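Local coordinates for protein sphingomyelinase C (Streptomyces griseocarneus, PDB 7CNE) that belongs to the endonuclease/exonuclease/phosphatase family, whose DNase I-like fold is a sandwich of two beta sheets flanked by helices, at residues A[217-222]-A[291-296]; A[243-248]-A[263-268]; A[58-63]-A[78-83]. One frame throughout, in Å; residues are numbered along the deposited sequence.

Contact 1. Residues A[217-222]-A[291-296]; sequences DSRAGH and YPVIAG
His222 and Tyr291 form an offset edge-to-face pair. The edge of the tyrosine is turned toward the face of the imidazole. The two planes stand almost perpendicular, at 87°, and the ring centroids are 5.4 Å apart. The offset puts the CD2-CE2 side of the tyrosine beside CD2 and NE2 of the imidazole. His222 CD2 comes within 3.6 Å of Tyr291 CE2, and His222 NE2 lies 4.0 Å from the same CE2. The first torsions bring the rings together. In His222, CG is anti to the backbone N (chi1 -168°), and in Tyr291 CG is anti to the carbonyl carbon (chi1 -65°). Each ring is also held at its polar end. His222 NE2 is hydrogen-bonded to Asp227, and Tyr291 OH is hydrogen-bonded to Gln267. These bonds should limit how far either ring can shift.

The backbones of 217-222 and 291-296 do not pair directly. Strand 218-221 is an outermost strand of the seven-stranded sheet, one of the two sheets of the DNase I-like sandwich. Strand 261-265 runs between it and strand 293-297, parallel to the first and antiparallel to the second. This intervening strand explains the 9.0 Å between Arg219 CA and Ala295 CA.

Arg219 reaches across the intervening strand with its side chain. The chain is extended from CG to NE and touches Asn263 and Val265 on the way. Its NH2 then meets the CG2 methyl of Val293 at 4.1 Å. The two side chains cross at about a right angle, and this touch is van der Waals. The charge of the guanidinium is met by other groups: NE makes a salt bridge with Asp245, and NH2 gives a hydrogen bond to the carbonyl O of Asp247.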
ATOM      1  N   ASP A 217      -4.666   5.945 -17.485  1.00 20.73           N
ATOM      2  CA  ASP A 217      -4.672   5.935 -18.943  1.00 23.94           C
ATOM      3  C   ASP A 217      -3.892   4.747 -19.490  1.00 24.80           C
ATOM      4  O   ASP A 217      -4.189   4.264 -20.587  1.00 23.71           O
ATOM      5  CB  ASP A 217      -4.116   7.257 -19.466  1.00 25.57           C
ATOM      6  CG  ASP A 217      -4.994   8.436 -19.085  1.00 26.32           C
ATOM      7  OD1 ASP A 217      -6.165   8.458 -19.512  1.00 30.43           O
ATOM      8  OD2 ASP A 217      -4.526   9.323 -18.333  1.00 27.56           O
ATOM      9  N   SER A 218      -2.910   4.247 -18.740  1.00 21.48           N
ATOM     10  CA  SER A 218      -2.220   3.034 -19.145  1.00 21.94           C
ATOM     11  C   SER A 218      -1.671   2.343 -17.912  1.00 23.95           C
ATOM     12  O   SER A 218      -1.270   2.995 -16.943  1.00 21.83           O
ATOM     13  CB  SER A 218      -1.092   3.305 -20.155  1.00 25.87           C
ATOM     14  OG  SER A 218      -0.095   4.157 -19.639  1.00 28.16           O
ATOM     15  N   ARG A 219      -1.699   1.017 -17.946  1.00 19.84           N
ATOM     16  CA  ARG A 219      -1.053   0.187 -16.941  1.00 23.96           C
ATOM     17  C   ARG A 219       0.037  -0.594 -17.664  1.00 24.01           C
ATOM     18  O   ARG A 219      -0.258  -1.452 -18.509  1.00 28.13           O
ATOM     19  CB  ARG A 219      -2.056  -0.731 -16.237  1.00 19.74           C
ATOM     20  CG  ARG A 219      -1.460  -1.434 -15.002  1.00 21.87           C
ATOM     21  CD  ARG A 219      -2.504  -2.232 -14.193  1.00 22.32           C
ATOM     22  NE  ARG A 219      -1.840  -2.983 -13.129  1.00 19.76           N
ATOM     23  CZ  ARG A 219      -1.547  -2.488 -11.926  1.00 21.77           C
ATOM     24  NH1 ARG A 219      -1.886  -1.241 -11.613  1.00 14.39           N
ATOM     25  NH2 ARG A 219      -0.922  -3.253 -11.031  1.00 17.51           N
ATOM     26  N   ALA A 220       1.283  -0.298 -17.333  1.00 22.29           N
ATOM     27  CA  ALA A 220       2.443  -0.682 -18.115  1.00 20.95           C
ATOM     28  C   ALA A 220       3.356  -1.594 -17.307  1.00 25.25           C
ATOM     29  O   ALA A 220       3.126  -1.855 -16.119  1.00 25.03           O
ATOM     30  CB  ALA A 220       3.196   0.569 -18.583  1.00 24.76           C
ATOM     31  N   GLY A 221       4.416  -2.070 -17.963  1.00 22.76           N
ATOM     32  CA  GLY A 221       5.393  -2.897 -17.281  1.00 25.90           C
ATOM     33  C   GLY A 221       4.924  -4.338 -17.146  1.00 26.56           C
ATOM     34  O   GLY A 221       4.154  -4.849 -17.961  1.00 26.71           O
ATOM     35  N   HIS A 222       5.398  -4.995 -16.092  1.00 23.21           N
ATOM     36  CA  HIS A 222       5.115  -6.409 -15.909  1.00 24.05           C
ATOM     37  C   HIS A 222       3.615  -6.617 -15.706  1.00 25.86           C
ATOM     38  O   HIS A 222       2.948  -5.771 -15.088  1.00 24.17           O
ATOM     39  CB  HIS A 222       5.909  -6.947 -14.718  1.00 24.85           C
ATOM     40  CG  HIS A 222       5.911  -8.439 -14.618  1.00 25.92           C
ATOM     41  ND1 HIS A 222       6.573  -9.244 -15.522  1.00 27.88           N
ATOM     42  CD2 HIS A 222       5.343  -9.274 -13.715  1.00 23.02           C
ATOM     43  CE1 HIS A 222       6.408 -10.512 -15.181  1.00 25.12           C
ATOM     44  NE2 HIS A 222       5.665 -10.557 -14.090  1.00 25.82           N
ATOM     45  N   TYR A 291       5.645  -6.800  -6.603  1.00 16.80           N
ATOM     46  CA  TYR A 291       6.487  -5.841  -7.286  1.00 18.53           C
ATOM     47  C   TYR A 291       6.019  -4.423  -6.984  1.00 18.49           C
ATOM     48  O   TYR A 291       4.819  -4.177  -6.832  1.00 18.84           O
ATOM     49  CB  TYR A 291       6.458  -6.071  -8.801  1.00 19.68           C
ATOM     50  CG  TYR A 291       7.069  -7.395  -9.212  1.00 20.52           C
ATOM     51  CD1 TYR A 291       8.318  -7.792  -8.729  1.00 20.87           C
ATOM     52  CD2 TYR A 291       6.396  -8.249 -10.084  1.00 20.74           C
ATOM     53  CE1 TYR A 291       8.882  -9.017  -9.118  1.00 21.71           C
ATOM     54  CE2 TYR A 291       6.945  -9.466 -10.470  1.00 20.80           C
ATOM     55  CZ  TYR A 291       8.182  -9.843  -9.985  1.00 22.20           C
ATOM     56  OH  TYR A 291       8.715 -11.052 -10.380  1.00 23.04           O
ATOM     57  N   PRO A 292       6.951  -3.477  -6.887  1.00 18.75           N
ATOM     58  CA  PRO A 292       6.560  -2.072  -6.746  1.00 19.09           C
ATOM     59  C   PRO A 292       5.793  -1.587  -7.970  1.00 20.80           C
ATOM     60  O   PRO A 292       6.024  -2.025  -9.101  1.00 18.03           O
ATOM     61  CB  PRO A 292       7.904  -1.344  -6.609  1.00 21.36           C
ATOM     62  CG  PRO A 292       8.875  -2.233  -7.363  1.00 21.11           C
ATOM     63  CD  PRO A 292       8.412  -3.635  -7.009  1.00 18.85           C
ATOM     64  N   VAL A 293       4.855  -0.679  -7.725  1.00 16.03           N
ATOM     65  CA  VAL A 293       4.116  -0.004  -8.781  1.00 16.63           C
ATOM     66  C   VAL A 293       4.442   1.478  -8.685  1.00 17.74           C
ATOM     67  O   VAL A 293       4.263   2.093  -7.626  1.00 19.16           O
ATOM     68  CB  VAL A 293       2.603  -0.249  -8.666  1.00 17.58           C
ATOM     69  CG1 VAL A 293       1.834   0.683  -9.606  1.00 15.90           C
ATOM     70  CG2 VAL A 293       2.297  -1.708  -8.961  1.00 16.11           C
ATOM     71  N   ILE A 294       4.936   2.045  -9.775  1.00 19.37           N
ATOM     72  CA  ILE A 294       5.288   3.453  -9.833  1.00 17.28           C
ATOM     73  C   ILE A 294       4.291   4.130 -10.755  1.00 17.59           C
ATOM     74  O   ILE A 294       4.100   3.707 -11.903  1.00 17.22           O
ATOM     75  CB  ILE A 294       6.732   3.663 -10.305  1.00 20.79           C
ATOM     76  CG1 ILE A 294       7.698   3.129  -9.241  1.00 23.86           C
ATOM     77  CG2 ILE A 294       6.980   5.154 -10.585  1.00 23.65           C
ATOM     78  CD1 ILE A 294       9.106   2.926  -9.736  1.00 25.32           C
ATOM     79  N   ALA A 295       3.644   5.166 -10.241  1.00 18.01           N
ATOM     80  CA  ALA A 295       2.608   5.891 -10.956  1.00 17.91           C
ATOM     81  C   ALA A 295       3.081   7.294 -11.283  1.00 18.99           C
ATOM     82  O   ALA A 295       3.677   7.966 -10.437  1.00 19.11           O
ATOM     83  CB  ALA A 295       1.335   5.979 -10.125  1.00 15.06           C
ATOM     84  N   GLY A 296       2.769   7.760 -12.486  1.00 17.90           N
ATOM     85  CA  GLY A 296       3.098   9.129 -12.830  1.00 19.90           C
ATOM     86  C   GLY A 296       2.625   9.447 -14.229  1.00 23.01           C
ATOM     87  O   GLY A 296       2.224   8.564 -14.993  1.00 19.91           O
TER

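Contact 2. Residues A[243-248]-A[263-268]; sequences REDLDY and NTVVQE
Asp245 touches Val265 with a carboxylate that several groups grip. OD2, the partner of Arg219, also takes a hydrogen bond from Ser199 OG, and OD1 accepts from the backbone N of Ser225. Both oxygens are engaged, which should fix the rotation of the carboxylate and satisfies it in its buried position. OD1 also rests against the CG2 methyl of Val265, 3.9 Å away. CG of Asp245 is anti to the backbone N (chi1 -170°), and this torsion brings OD1 up against the valine methyl.

The second touch lies beside Tyr248. Asn263 points toward the other segment and brings OD1 to 3.4 Å from Tyr248 CA. The same oxygen is 3.9 Å from Tyr248 CB. It meets the tyrosine at the base of the side chain. No hydrogen bond joins the two segments. The main polar partner of the Asn263 amide is Val249, the residue that follows Tyr248.

Nearby, Asp247 OD2 is hydrogen-bonded to Ser225 OG and His290 ND1. A bound succinic acid, probably from the crystallisation liquor, lies about 6 Å from the Asp247 side chain.

The contact joins the two sheets of the sandwich. Strand 247-251 is an outermost strand of the six-stranded sheet. Strand 261-265 belongs to the seven-stranded one, between 218-221 and 293-297. Helix 203-211 packs on Tyr248 through Tyr204 and Met207.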
ATOM      1  N   ARG A 243      -1.208 -16.135 -10.773  1.00 26.25           N
ATOM      2  CA  ARG A 243      -0.609 -14.810 -10.757  1.00 29.28           C
ATOM      3  C   ARG A 243      -1.706 -13.757 -10.848  1.00 29.02           C
ATOM      4  O   ARG A 243      -2.654 -13.902 -11.622  1.00 27.34           O
ATOM      5  CB  ARG A 243       0.370 -14.677 -11.926  1.00 25.45           C
ATOM      6  CG  ARG A 243       1.214 -15.937 -12.117  1.00 29.22           C
ATOM      7  CD  ARG A 243       1.696 -16.070 -13.538  1.00 37.40           C
ATOM      8  NE  ARG A 243       2.753 -15.119 -13.829  1.00 32.14           N
ATOM      9  CZ  ARG A 243       3.608 -15.242 -14.837  1.00 37.88           C
ATOM     10  NH1 ARG A 243       3.517 -16.289 -15.654  1.00 38.72           N
ATOM     11  NH2 ARG A 243       4.539 -14.313 -15.035  1.00 27.58           N
ATOM     12  N   GLU A 244      -1.602 -12.701 -10.033  1.00 25.88           N
ATOM     13  CA  GLU A 244      -2.555 -11.602 -10.118  1.00 24.42           C
ATOM     14  C   GLU A 244      -1.832 -10.264  -9.996  1.00 23.92           C
ATOM     15  O   GLU A 244      -0.604 -10.188  -9.890  1.00 22.83           O
ATOM     16  CB  GLU A 244      -3.695 -11.724  -9.090  1.00 27.10           C
ATOM     17  CG  GLU A 244      -4.114 -13.152  -8.773  1.00 34.30           C
ATOM     18  CD  GLU A 244      -5.329 -13.252  -7.857  1.00 39.05           C
ATOM     19  OE1 GLU A 244      -5.545 -12.365  -7.012  1.00 38.90           O
ATOM     20  OE2 GLU A 244      -6.083 -14.236  -8.011  1.00 49.69           O
ATOM     21  N   ASP A 245      -2.620  -9.197 -10.037  1.00 20.71           N
ATOM     22  CA  ASP A 245      -2.114  -7.857 -10.321  1.00 22.36           C
ATOM     23  C   ASP A 245      -2.917  -6.893  -9.456  1.00 21.18           C
ATOM     24  O   ASP A 245      -4.016  -6.483  -9.848  1.00 20.51           O
ATOM     25  CB  ASP A 245      -2.266  -7.549 -11.807  1.00 21.17           C
ATOM     26  CG  ASP A 245      -1.563  -6.296 -12.217  1.00 20.72           C
ATOM     27  OD1 ASP A 245      -0.503  -5.988 -11.623  1.00 21.94           O
ATOM     28  OD2 ASP A 245      -2.080  -5.610 -13.129  1.00 21.75           O
ATOM     29  N   LEU A 246      -2.351  -6.511  -8.300  1.00 19.32           N
ATOM     30  CA  LEU A 246      -3.141  -6.046  -7.166  1.00 21.10           C
ATOM     31  C   LEU A 246      -2.899  -4.610  -6.714  1.00 18.17           C
ATOM     32  O   LEU A 246      -3.641  -4.136  -5.841  1.00 15.23           O
ATOM     33  CB  LEU A 246      -2.900  -6.967  -5.953  1.00 19.37           C
ATOM     34  CG  LEU A 246      -3.101  -8.469  -6.181  1.00 18.32           C
ATOM     35  CD1 LEU A 246      -2.781  -9.274  -4.910  1.00 14.51           C
ATOM     36  CD2 LEU A 246      -4.525  -8.684  -6.624  1.00 17.60           C
ATOM     37  N   ASP A 247      -1.901  -3.909  -7.255  1.00 19.33           N
ATOM     38  CA  ASP A 247      -1.382  -2.680  -6.658  1.00 15.53           C
ATOM     39  C   ASP A 247      -1.591  -1.500  -7.607  1.00 17.43           C
ATOM     40  O   ASP A 247      -1.306  -1.607  -8.801  1.00 16.93           O
ATOM     41  CB  ASP A 247       0.103  -2.867  -6.314  1.00 15.71           C
ATOM     42  CG  ASP A 247       0.338  -4.048  -5.355  1.00 22.49           C
ATOM     43  OD1 ASP A 247       0.011  -3.913  -4.154  1.00 17.03           O
ATOM     44  OD2 ASP A 247       0.840  -5.114  -5.793  1.00 20.51           O
ATOM     45  N   TYR A 248      -2.089  -0.376  -7.075  1.00 16.43           N
ATOM     46  CA  TYR A 248      -2.608   0.714  -7.896  1.00 16.32           C
ATOM     47  C   TYR A 248      -2.309   2.074  -7.279  1.00 16.41           C
ATOM     48  O   TYR A 248      -2.181   2.207  -6.061  1.00 16.33           O
ATOM     49  CB  TYR A 248      -4.133   0.626  -8.059  1.00 15.45           C
ATOM     50  CG  TYR A 248      -4.665  -0.675  -8.626  1.00 17.75           C
ATOM     51  CD1 TYR A 248      -4.982  -1.745  -7.789  1.00 19.14           C
ATOM     52  CD2 TYR A 248      -4.895  -0.813  -9.996  1.00 18.74           C
ATOM     53  CE1 TYR A 248      -5.499  -2.930  -8.302  1.00 18.29           C
ATOM     54  CE2 TYR A 248      -5.416  -1.996 -10.522  1.00 18.97           C
ATOM     55  CZ  TYR A 248      -5.716  -3.051  -9.660  1.00 21.22           C
ATOM     56  OH  TYR A 248      -6.214  -4.239 -10.159  1.00 21.48           O
ATOM     57  N   ASN A 263       0.282   3.636 -14.372  1.00 17.61           N
ATOM     58  CA  ASN A 263       0.810   2.757 -13.323  1.00 18.36           C
ATOM     59  C   ASN A 263       1.767   1.783 -14.001  1.00 16.31           C
ATOM     60  O   ASN A 263       1.352   1.046 -14.904  1.00 19.34           O
ATOM     61  CB  ASN A 263      -0.294   1.951 -12.614  1.00 16.26           C
ATOM     62  CG  ASN A 263      -1.167   2.779 -11.662  1.00 18.54           C
ATOM     63  OD1 ASN A 263      -1.974   2.206 -10.919  1.00 18.52           O
ATOM     64  ND2 ASN A 263      -1.037   4.104 -11.691  1.00 15.80           N
ATOM     65  N   THR A 264       3.025   1.756 -13.573  1.00 16.66           N
ATOM     66  CA  THR A 264       4.006   0.820 -14.121  1.00 19.45           C
ATOM     67  C   THR A 264       4.399  -0.201 -13.060  1.00 20.72           C
ATOM     68  O   THR A 264       4.873   0.169 -11.978  1.00 20.01           O
ATOM     69  CB  THR A 264       5.245   1.554 -14.636  1.00 21.59           C
ATOM     70  OG1 THR A 264       4.841   2.515 -15.615  1.00 20.88           O
ATOM     71  CG2 THR A 264       6.213   0.572 -15.279  1.00 21.22           C
ATOM     72  N   VAL A 265       4.191  -1.479 -13.365  1.00 19.32           N
ATOM     73  CA  VAL A 265       4.644  -2.561 -12.497  1.00 18.94           C
ATOM     74  C   VAL A 265       6.110  -2.830 -12.818  1.00 23.38           C
ATOM     75  O   VAL A 265       6.454  -3.155 -13.959  1.00 22.85           O
ATOM     76  CB  VAL A 265       3.793  -3.823 -12.691  1.00 19.27           C
ATOM     77  CG1 VAL A 265       4.177  -4.893 -11.658  1.00 20.97           C
ATOM     78  CG2 VAL A 265       2.289  -3.483 -12.614  1.00 19.55           C
ATOM     79  N   VAL A 266       6.978  -2.683 -11.825  1.00 19.62           N
ATOM     80  CA  VAL A 266       8.423  -2.690 -12.042  1.00 23.47           C
ATOM     81  C   VAL A 266       8.982  -3.971 -11.442  1.00 22.43           C
ATOM     82  O   VAL A 266       9.047  -4.115 -10.215  1.00 21.47           O
ATOM     83  CB  VAL A 266       9.099  -1.456 -11.428  1.00 22.49           C
ATOM     84  CG1 VAL A 266      10.603  -1.582 -11.536  1.00 25.68           C
ATOM     85  CG2 VAL A 266       8.610  -0.172 -12.103  1.00 20.93           C
ATOM     86  N   GLN A 267       9.414  -4.894 -12.303  1.00 21.26           N
ATOM     87  CA  GLN A 267       9.973  -6.179 -11.865  1.00 24.49           C
ATOM     88  C   GLN A 267      11.474  -6.021 -11.611  1.00 30.78           C
ATOM     89  O   GLN A 267      12.319  -6.383 -12.430  1.00 33.41           O
ATOM     90  CB  GLN A 267       9.676  -7.252 -12.908  1.00 26.33           C
ATOM     91  CG  GLN A 267      10.122  -8.668 -12.557  1.00 29.48           C
ATOM     92  CD  GLN A 267       9.814  -9.644 -13.674  1.00 27.43           C
ATOM     93  OE1 GLN A 267      10.168  -9.412 -14.827  1.00 31.10           O
ATOM     94  NE2 GLN A 267       9.115 -10.723 -13.345  1.00 24.22           N
ATOM     95  N   GLU A 268      11.809  -5.453 -10.448  1.00 29.71           N
ATOM     96  CA  GLU A 268      13.200  -5.244 -10.053  1.00 30.09           C
ATOM     97  C   GLU A 268      13.584  -6.298  -9.019  1.00 32.43           C
ATOM     98  O   GLU A 268      12.961  -6.383  -7.952  1.00 33.66           O
ATOM     99  CB  GLU A 268      13.428  -3.835  -9.490  1.00 31.22           C
ATOM    100  CG  GLU A 268      14.834  -3.651  -8.880  1.00 30.11           C
ATOM    101  CD  GLU A 268      15.117  -2.251  -8.321  1.00 30.88           C
ATOM    102  OE1 GLU A 268      14.372  -1.295  -8.625  1.00 27.26           O
ATOM    103  OE2 GLU A 268      16.106  -2.104  -7.574  1.00 30.39           O
TER

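Contact 3. Residues A[58-63]-A[78-83]; sequences AAADGL and VGRSRD
Arg80 reaches Asp61 end-on and holds a single carboxylate oxygen with both terminal nitrogens. NH1 and NH2 of Arg80 each donate to Asp61 OD1, and each N-to-OD1 distance is 3.1 Å. Both bonds are bent, as they must be when two N-H groups of one guanidinium share one acceptor. Together they form a salt bridge.

The oxygen lies near the guanidinium plane, at its edge. The carboxylate is not coplanar with it: the two planes are 48° apart. NH1 meets OD1 on the syn side, near the carboxylate plane; NH2 comes from above that plane, 47° out of it. OD2 is farther off, 3.9 Å from Arg80 NH1.

CB of Arg80 points toward the helix, and a bend at chi3 (-141°) sets the final orientation of the guanidinium. Ala60 CB sits at the same guanidinium edge, 3.9 Å from Arg80 NH2. That nitrogen has a further, weak hydrogen bond to the carbonyl O of Asn57, so it faces both side-chain and backbone atoms of the helix start.

The loop that carries Arg80 is shaped on its own side. Ser81 OG accepts from the backbone N of Asp83 at 3.2 Å, which makes an ST turn. Gly79 N and O are hydrogen-bonded to the side chains of Gln115 and Asn129.

Helix 57-66 packs on strand 48-54, with Ala60 on Ala54 and Leu63 on Leu51. The salt bridge thus ties a helix that covers the seven-stranded sheet to a connecting loop between the two sheets, in the layered arrangement of the DNase I-like fold.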
ATOM      1  N   ALA A  58      10.289  -2.464  14.533  1.00 24.23           N
ATOM      2  CA  ALA A  58      11.681  -2.041  14.424  1.00 24.82           C
ATOM      3  C   ALA A  58      12.102  -1.905  12.965  1.00 21.09           C
ATOM      4  O   ALA A  58      12.702  -0.896  12.577  1.00 20.92           O
ATOM      5  CB  ALA A  58      12.595  -3.017  15.173  1.00 22.02           C
ATOM      6  N   ALA A  59      11.792  -2.902  12.131  1.00 20.28           N
ATOM      7  CA  ALA A  59      12.196  -2.799  10.728  1.00 23.00           C
ATOM      8  C   ALA A  59      11.466  -1.656  10.027  1.00 20.26           C
ATOM      9  O   ALA A  59      12.058  -0.932   9.210  1.00 20.40           O
ATOM     10  CB  ALA A  59      11.949  -4.122  10.004  1.00 22.97           C
ATOM     11  N   ALA A  60      10.180  -1.474  10.332  1.00 20.40           N
ATOM     12  CA  ALA A  60       9.454  -0.332   9.785  1.00 21.06           C
ATOM     13  C   ALA A  60      10.054   0.988  10.259  1.00 20.60           C
ATOM     14  O   ALA A  60      10.216   1.920   9.467  1.00 21.10           O
ATOM     15  CB  ALA A  60       7.977  -0.425  10.159  1.00 21.77           C
ATOM     16  N   ASP A  61      10.383   1.095  11.551  1.00 20.59           N
ATOM     17  CA  ASP A  61      11.032   2.309  12.050  1.00 20.09           C
ATOM     18  C   ASP A  61      12.359   2.565  11.335  1.00 20.04           C
ATOM     19  O   ASP A  61      12.684   3.713  11.007  1.00 21.63           O
ATOM     20  CB  ASP A  61      11.283   2.206  13.555  1.00 24.10           C
ATOM     21  CG  ASP A  61      10.025   2.361  14.386  1.00 31.49           C
ATOM     22  OD1 ASP A  61       8.925   2.612  13.830  1.00 32.86           O
ATOM     23  OD2 ASP A  61      10.154   2.228  15.621  1.00 30.62           O
ATOM     24  N   GLY A  62      13.150   1.513  11.107  1.00 20.25           N
ATOM     25  CA  GLY A  62      14.427   1.691  10.425  1.00 21.58           C
ATOM     26  C   GLY A  62      14.270   2.140   8.982  1.00 23.02           C
ATOM     27  O   GLY A  62      15.039   2.977   8.492  1.00 19.33           O
ATOM     28  N   LEU A  63      13.283   1.582   8.277  1.00 20.49           N
ATOM     29  CA  LEU A  63      13.011   2.000   6.903  1.00 23.05           C
ATOM     30  C   LEU A  63      12.584   3.464   6.854  1.00 20.98           C
ATOM     31  O   LEU A  63      13.047   4.235   5.998  1.00 21.38           O
ATOM     32  CB  LEU A  63      11.933   1.094   6.286  1.00 19.85           C
ATOM     33  CG  LEU A  63      11.673   1.107   4.766  1.00 24.48           C
ATOM     34  CD1 LEU A  63      10.796  -0.080   4.364  1.00 22.60           C
ATOM     35  CD2 LEU A  63      11.005   2.379   4.316  1.00 27.06           C
ATOM     36  N   VAL A  78      -0.282   3.032  10.204  1.00 17.19           N
ATOM     37  CA  VAL A  78      -1.703   3.052  10.532  1.00 16.97           C
ATOM     38  C   VAL A  78      -2.012   1.968  11.554  1.00 19.36           C
ATOM     39  O   VAL A  78      -1.592   0.812  11.403  1.00 17.94           O
ATOM     40  CB  VAL A  78      -2.550   2.849   9.268  1.00 18.92           C
ATOM     41  CG1 VAL A  78      -3.983   2.441   9.639  1.00 17.55           C
ATOM     42  CG2 VAL A  78      -2.544   4.104   8.397  1.00 18.44           C
ATOM     43  N   GLY A  79      -2.735   2.342  12.605  1.00 18.96           N
ATOM     44  CA  GLY A  79      -3.266   1.385  13.548  1.00 20.70           C
ATOM     45  C   GLY A  79      -2.375   1.042  14.724  1.00 23.70           C
ATOM     46  O   GLY A  79      -2.786   0.228  15.554  1.00 23.56           O
ATOM     47  N   ARG A  80      -1.163   1.612  14.811  1.00 23.86           N
ATOM     48  CA  ARG A  80      -0.319   1.394  15.988  1.00 25.72           C
ATOM     49  C   ARG A  80      -0.918   2.041  17.231  1.00 26.74           C
ATOM     50  O   ARG A  80      -1.035   1.400  18.284  1.00 29.38           O
ATOM     51  CB  ARG A  80       1.088   1.943  15.747  1.00 25.81           C
ATOM     52  CG  ARG A  80       2.125   0.896  15.448  1.00 31.16           C
ATOM     53  CD  ARG A  80       3.514   1.470  15.606  1.00 31.68           C
ATOM     54  NE  ARG A  80       4.403   0.965  14.570  1.00 31.15           N
ATOM     55  CZ  ARG A  80       5.691   1.276  14.468  1.00 30.85           C
ATOM     56  NH1 ARG A  80       6.258   2.096  15.349  1.00 29.29           N
ATOM     57  NH2 ARG A  80       6.414   0.760  13.486  1.00 29.97           N
ATOM     58  N   SER A  81      -1.281   3.317  17.137  1.00 23.16           N
ATOM     59  CA  SER A  81      -1.881   4.034  18.255  1.00 27.60           C
ATOM     60  C   SER A  81      -2.535   5.298  17.715  1.00 26.80           C
ATOM     61  O   SER A  81      -2.503   5.569  16.511  1.00 22.26           O
ATOM     62  CB  SER A  81      -0.837   4.362  19.324  1.00 28.25           C
ATOM     63  OG  SER A  81       0.027   5.387  18.873  1.00 30.31           O
ATOM     64  N   ARG A  82      -3.121   6.089  18.625  1.00 23.47           N
ATOM     65  CA  ARG A  82      -3.667   7.391  18.266  1.00 23.35           C
ATOM     66  C   ARG A  82      -2.605   8.485  18.178  1.00 21.99           C
ATOM     67  O   ARG A  82      -2.902   9.567  17.667  1.00 22.96           O
ATOM     68  CB  ARG A  82      -4.746   7.810  19.270  1.00 25.60           C
ATOM     69  CG  ARG A  82      -5.980   6.929  19.237  1.00 27.18           C
ATOM     70  CD  ARG A  82      -7.035   7.419  20.214  1.00 31.63           C
ATOM     71  NE  ARG A  82      -8.105   6.438  20.372  1.00 29.96           N
ATOM     72  CZ  ARG A  82      -9.265   6.491  19.722  1.00 32.89           C
ATOM     73  NH1 ARG A  82      -9.501   7.483  18.869  1.00 30.99           N
ATOM     74  NH2 ARG A  82     -10.187   5.554  19.923  1.00 34.70           N
ATOM     75  N   ASP A  83      -1.389   8.231  18.654  1.00 26.92           N
ATOM     76  CA  ASP A  83      -0.348   9.253  18.682  1.00 27.64           C
ATOM     77  C   ASP A  83       0.150   9.599  17.283  1.00 24.36           C
ATOM     78  O   ASP A  83       0.295   8.729  16.421  1.00 21.90           O
ATOM     79  CB  ASP A  83       0.842   8.780  19.516  1.00 29.13           C
ATOM     80  CG  ASP A  83       0.486   8.551  20.963  1.00 36.43           C
ATOM     81  OD1 ASP A  83      -0.361   9.304  21.491  1.00 34.12           O
ATOM     82  OD2 ASP A  83       1.061   7.619  21.568  1.00 41.44           O
TER

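Contacts 1 and 2 are neighbours, with centres 6 Å apart, and contact 2 is nested in the chain loop that contact 1 closes. Both use the seven-stranded sheet: contact 1 spans strand 261-265, and contact 2 starts from that strand and crosses to the other sheet. Ala220 N and Asn263 O, 2.8 Å apart, probably form a backbone bond between them. Contact 3 lies on the opposite side of the chain's centre, 25 Å or more from either centre. Contact 2 is fully buried, while contacts 1 and 3 are partly buried. Chemistry follows place: rings and methyls in contact 1, buried polar groups beside a valine in contact 2, a direct salt bridge in contact 3.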